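Long-range contact in XRE family transcriptional regulator (Enterobacter cloacae subsp. cloacae, PDB 6B8W), which probably regulates transcription as a DNA-binding protein, this chain being its C-terminal cupin domain, which carries a manganese-binding site: residues 32-44 and 84-95. Sequence-based numbering, arbitrary orientation. Where two conformers were deposited one is given.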
# COMPACT_ATOMS: atom_id res chain seq x y z
N SER A 32 -15.49 -11.87 -1.64
CA SER A 32 -15.10 -11.49 -0.28
C SER A 32 -15.85 -12.28 0.77
O SER A 32 -16.95 -12.74 0.53
CB SER A 32 -15.39 -10.02 -0.04
OG SER A 32 -16.79 -9.76 -0.16
N THR A 33 -15.22 -12.49 1.91
CA THR A 33 -15.90 -13.11 3.03
C THR A 33 -16.51 -11.96 3.86
O THR A 33 -16.12 -10.80 3.70
CB THR A 33 -14.94 -13.97 3.85
OG1 THR A 33 -13.76 -13.21 4.13
CG2 THR A 33 -14.55 -15.23 3.07
N PRO A 34 -17.49 -12.26 4.73
CA PRO A 34 -18.11 -11.18 5.49
C PRO A 34 -17.15 -10.51 6.46
O PRO A 34 -16.25 -11.16 6.98
CB PRO A 34 -19.23 -11.90 6.26
CG PRO A 34 -19.51 -13.13 5.46
CD PRO A 34 -18.18 -13.55 4.94
N HIS A 35 -17.31 -9.20 6.65
CA HIS A 35 -16.49 -8.43 7.56
C HIS A 35 -17.39 -7.77 8.58
O HIS A 35 -18.58 -7.67 8.37
CB HIS A 35 -15.72 -7.32 6.84
CG HIS A 35 -14.43 -7.75 6.24
ND1 HIS A 35 -13.27 -7.87 6.98
CD2 HIS A 35 -14.09 -7.96 4.94
CE1 HIS A 35 -12.29 -8.22 6.17
NE2 HIS A 35 -12.75 -8.29 4.94
N GLU A 36 -16.79 -7.34 9.69
CA GLU A 36 -17.50 -6.63 10.72
C GLU A 36 -18.09 -5.33 10.14
O GLU A 36 -17.45 -4.67 9.31
CB GLU A 36 -16.55 -6.29 11.86
CG GLU A 36 -17.20 -5.51 12.99
CD GLU A 36 -16.18 -5.07 14.03
OE1 GLU A 36 -14.98 -5.48 13.94
OE2 GLU A 36 -16.58 -4.29 14.92
N ALA A 37 -19.29 -4.98 10.60
CA ALA A 37 -19.95 -3.72 10.19
C ALA A 37 -19.00 -2.55 10.40
O ALA A 37 -18.39 -2.43 11.46
CB ALA A 37 -21.24 -3.51 10.97
N GLY A 38 -18.87 -1.68 9.40
CA GLY A 38 -18.01 -0.49 9.53
C GLY A 38 -16.58 -0.64 9.02
O GLY A 38 -15.83 0.33 8.97
N VAL A 39 -16.17 -1.86 8.67
CA VAL A 39 -14.83 -2.06 8.11
C VAL A 39 -14.68 -1.30 6.78
O VAL A 39 -15.61 -1.28 5.95
CB VAL A 39 -14.55 -3.57 7.88
CG1 VAL A 39 -13.43 -3.80 6.87
CG2 VAL A 39 -14.25 -4.25 9.21
N ILE A 40 -13.53 -0.65 6.61
CA ILE A 40 -13.21 0.03 5.37
C ILE A 40 -12.08 -0.76 4.70
O ILE A 40 -11.14 -1.16 5.36
CB ILE A 40 -12.77 1.48 5.57
CG1 ILE A 40 -13.85 2.29 6.28
CG2 ILE A 40 -12.42 2.12 4.21
CD1 ILE A 40 -15.16 2.44 5.51
N GLU A 41 -12.21 -0.97 3.39
CA GLU A 41 -11.21 -1.63 2.60
C GLU A 41 -10.69 -0.70 1.47
O GLU A 41 -11.46 0.08 0.88
CB GLU A 41 -11.71 -2.96 2.02
CG GLU A 41 -10.69 -3.64 1.11
CD GLU A 41 -10.99 -5.09 0.72
OE1 GLU A 41 -12.00 -5.68 1.18
OE2 GLU A 41 -10.18 -5.64 -0.08
N HIS A 42 -9.38 -0.75 1.24
CA HIS A 42 -8.76 -0.04 0.11
C HIS A 42 -8.09 -1.13 -0.73
O HIS A 42 -7.44 -2.02 -0.20
CB HIS A 42 -7.63 0.93 0.53
CG HIS A 42 -8.08 2.16 1.25
ND1 HIS A 42 -8.41 2.16 2.59
CD2 HIS A 42 -8.18 3.45 0.84
CE1 HIS A 42 -8.72 3.39 2.96
NE2 HIS A 42 -8.59 4.19 1.92
N VAL A 43 -8.27 -1.06 -2.03
CA VAL A 43 -7.57 -1.94 -2.96
C VAL A 43 -6.74 -1.01 -3.83
O VAL A 43 -7.25 0.03 -4.31
CB VAL A 43 -8.54 -2.74 -3.83
CG1 VAL A 43 -7.83 -3.37 -5.03
CG2 VAL A 43 -9.21 -3.82 -3.00
N VAL A 44 -5.46 -1.35 -3.99
CA VAL A 44 -4.54 -0.62 -4.86
C VAL A 44 -3.85 -1.67 -5.72
O VAL A 44 -3.31 -2.65 -5.20
CB VAL A 44 -3.46 0.15 -4.06
CG1 VAL A 44 -2.46 0.81 -5.01
CG2 VAL A 44 -4.10 1.18 -3.15
N PRO A 84 -0.72 -12.86 -14.06
CA PRO A 84 -1.12 -12.58 -12.67
C PRO A 84 -1.32 -11.09 -12.38
O PRO A 84 -0.67 -10.25 -13.01
CB PRO A 84 0.04 -13.11 -11.83
CG PRO A 84 0.73 -14.11 -12.71
CD PRO A 84 0.53 -13.66 -14.12
N VAL A 85 -2.23 -10.79 -11.47
CA VAL A 85 -2.41 -9.40 -11.02
C VAL A 85 -2.04 -9.37 -9.55
O VAL A 85 -2.47 -10.22 -8.78
CB VAL A 85 -3.82 -8.84 -11.25
CG1 VAL A 85 -4.90 -9.68 -10.56
CG2 VAL A 85 -3.91 -7.39 -10.79
N HIS A 86 -1.18 -8.41 -9.20
CA HIS A 86 -0.71 -8.21 -7.84
C HIS A 86 -1.37 -6.95 -7.30
O HIS A 86 -1.26 -5.89 -7.90
CB HIS A 86 0.81 -8.07 -7.85
CG HIS A 86 1.41 -7.83 -6.49
ND1 HIS A 86 2.64 -7.23 -6.33
CD2 HIS A 86 0.94 -8.06 -5.25
CE1 HIS A 86 2.93 -7.14 -5.04
NE2 HIS A 86 1.90 -7.62 -4.36
N PHE A 87 -2.08 -7.06 -6.18
CA PHE A 87 -2.69 -5.89 -5.59
C PHE A 87 -2.56 -5.94 -4.08
O PHE A 87 -2.18 -6.96 -3.52
CB PHE A 87 -4.15 -5.72 -6.02
CG PHE A 87 -5.07 -6.83 -5.60
CD1 PHE A 87 -5.18 -7.99 -6.36
CD2 PHE A 87 -5.86 -6.71 -4.46
CE1 PHE A 87 -6.04 -9.00 -5.98
CE2 PHE A 87 -6.72 -7.72 -4.07
CZ PHE A 87 -6.83 -8.87 -4.84
N HIS A 88 -2.77 -4.80 -3.44
CA HIS A 88 -2.79 -4.75 -1.99
C HIS A 88 -4.20 -4.50 -1.54
O HIS A 88 -4.95 -3.77 -2.20
CB HIS A 88 -1.94 -3.65 -1.36
CG HIS A 88 -0.47 -3.77 -1.59
ND1 HIS A 88 0.40 -2.75 -1.27
CD2 HIS A 88 0.27 -4.76 -2.13
CE1 HIS A 88 1.63 -3.12 -1.59
NE2 HIS A 88 1.58 -4.32 -2.12
N SER A 89 -4.55 -5.11 -0.41
CA SER A 89 -5.83 -4.93 0.21
C SER A 89 -5.56 -4.43 1.61
O SER A 89 -4.92 -5.12 2.40
CB SER A 89 -6.61 -6.25 0.24
OG SER A 89 -7.74 -6.15 1.08
N LEU A 90 -6.00 -3.21 1.90
CA LEU A 90 -5.82 -2.62 3.21
C LEU A 90 -7.16 -2.65 3.92
O LEU A 90 -8.17 -2.31 3.32
CB LEU A 90 -5.36 -1.17 3.10
CG LEU A 90 -3.94 -0.90 2.59
CD1 LEU A 90 -3.74 -1.33 1.16
CD2 LEU A 90 -3.71 0.59 2.71
N ILE A 91 -7.15 -3.05 5.18
CA ILE A 91 -8.37 -3.14 5.96
C ILE A 91 -8.25 -2.34 7.24
O ILE A 91 -7.34 -2.58 8.00
CB ILE A 91 -8.68 -4.60 6.34
CG1 ILE A 91 -8.79 -5.51 5.10
CG2 ILE A 91 -9.95 -4.67 7.18
CD1 ILE A 91 -10.01 -5.27 4.22
N HIS A 92 -9.16 -1.39 7.45
CA HIS A 92 -9.23 -0.63 8.70
C HIS A 92 -10.49 -1.12 9.44
O HIS A 92 -11.61 -0.99 8.93
CB HIS A 92 -9.28 0.88 8.45
CG HIS A 92 -7.96 1.46 8.06
ND1 HIS A 92 -7.47 1.42 6.77
CD2 HIS A 92 -7.02 2.11 8.80
CE1 HIS A 92 -6.28 2.00 6.74
NE2 HIS A 92 -5.99 2.43 7.95
N TYR A 93 -10.30 -1.70 10.63
CA TYR A 93 -11.41 -2.22 11.42
C TYR A 93 -11.92 -1.10 12.34
O TYR A 93 -11.14 -0.26 12.79
CB TYR A 93 -10.96 -3.46 12.20
CG TYR A 93 -10.33 -4.58 11.34
CD1 TYR A 93 -11.12 -5.58 10.74
CD2 TYR A 93 -8.96 -4.64 11.15
CE1 TYR A 93 -10.53 -6.59 9.98
CE2 TYR A 93 -8.37 -5.65 10.39
CZ TYR A 93 -9.15 -6.62 9.81
OH TYR A 93 -8.51 -7.62 9.06
N PRO A 94 -13.25 -1.05 12.61
CA PRO A 94 -13.76 0.06 13.42
C PRO A 94 -13.45 -0.02 14.92
O PRO A 94 -13.30 -1.12 15.47
CB PRO A 94 -15.27 -0.05 13.21
CG PRO A 94 -15.49 -1.51 13.06
CD PRO A 94 -14.32 -1.98 12.23
N ARG A 95 -13.33 1.14 15.56
CA ARG A 95 -13.07 1.21 17.00
C ARG A 95 -14.32 1.73 17.72
O ARG A 95 -14.45 1.60 18.94
CB ARG A 95 -11.82 2.04 17.33
CG ARG A 95 -11.81 3.47 16.80
CD ARG A 95 -10.52 4.22 17.17
NE ARG A 95 -9.33 3.73 16.46
CZ ARG A 95 -8.38 2.93 16.96
NH1 ARG A 95 -8.40 2.50 18.22
NH2 ARG A 95 -7.36 2.57 16.18
OXT ARG A 95 -15.26 2.24 17.10
O HOH W 1 -13.00 -3.91 15.06
O HOH W 2 -13.31 0.87 9.99
O HOH W 3 -8.75 0.34 4.63
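Glu-41 and Ser-89 meet on the inner face of two antiparallel strands, 40-44 and 85-92, neighbours in one sheet of the cupin beta-barrel. Six backbone hydrogen bonds join the strands, alternating in pairs at Ile-40/His-92, His-42/Leu-90 and Val-44/His-88. Glu-41 sits at a non-hydrogen-bonded pair with Ile-91, its CG anti to the backbone N (chi1 177°) and its chain extended, which carries the carboxylate into the barrel. Ser-89 OG donates to Glu-41 OE2 at 2.7 Å, from 60° out of the carboxylate plane; Tyr-77 OH also bonds OE2, while His-75 makes a weak bond to OE1. Ile-91 is a fitting branched neighbour: its CD1 lies 3.6 Å from Glu-41 CG, and its CG2 packs 3.6 Å from Val-39 CG1. Further along this face, Val-43 CG1 lies 3.9 Å from Phe-87 CD2, and the Phe-87 ring meets that of Tyr-77. The other face mixes three histidines, His-42, His-88 and His-92, with aliphatic Ile-40, Val-44 and Leu-90, and turns to the second subunit. There a water bridges His-42 ND1 and His-92 ND1, in the plane of both rings, and donates to Ile-40 O; His-92 NE2 bonds His-92 NE2 of the second subunit. Beyond the strand end the contact loosens into solvent. In the type II turn 36-39, Gly-38 suits its positive phi of 94°, and Pro-94 CG rests 3.4 Å from Ala-37 O. One water donates to both Glu-36 OE1 and Pro-94 O. Glu-41, His-75 and Tyr-77 bind manganese in this protein, though no metal occupies this chain; the serine bond is consistent with Ser-89 serving as a second-shell residue that helps to position the Glu-41 carboxylate, with Ile-91 as an apolar neighbour.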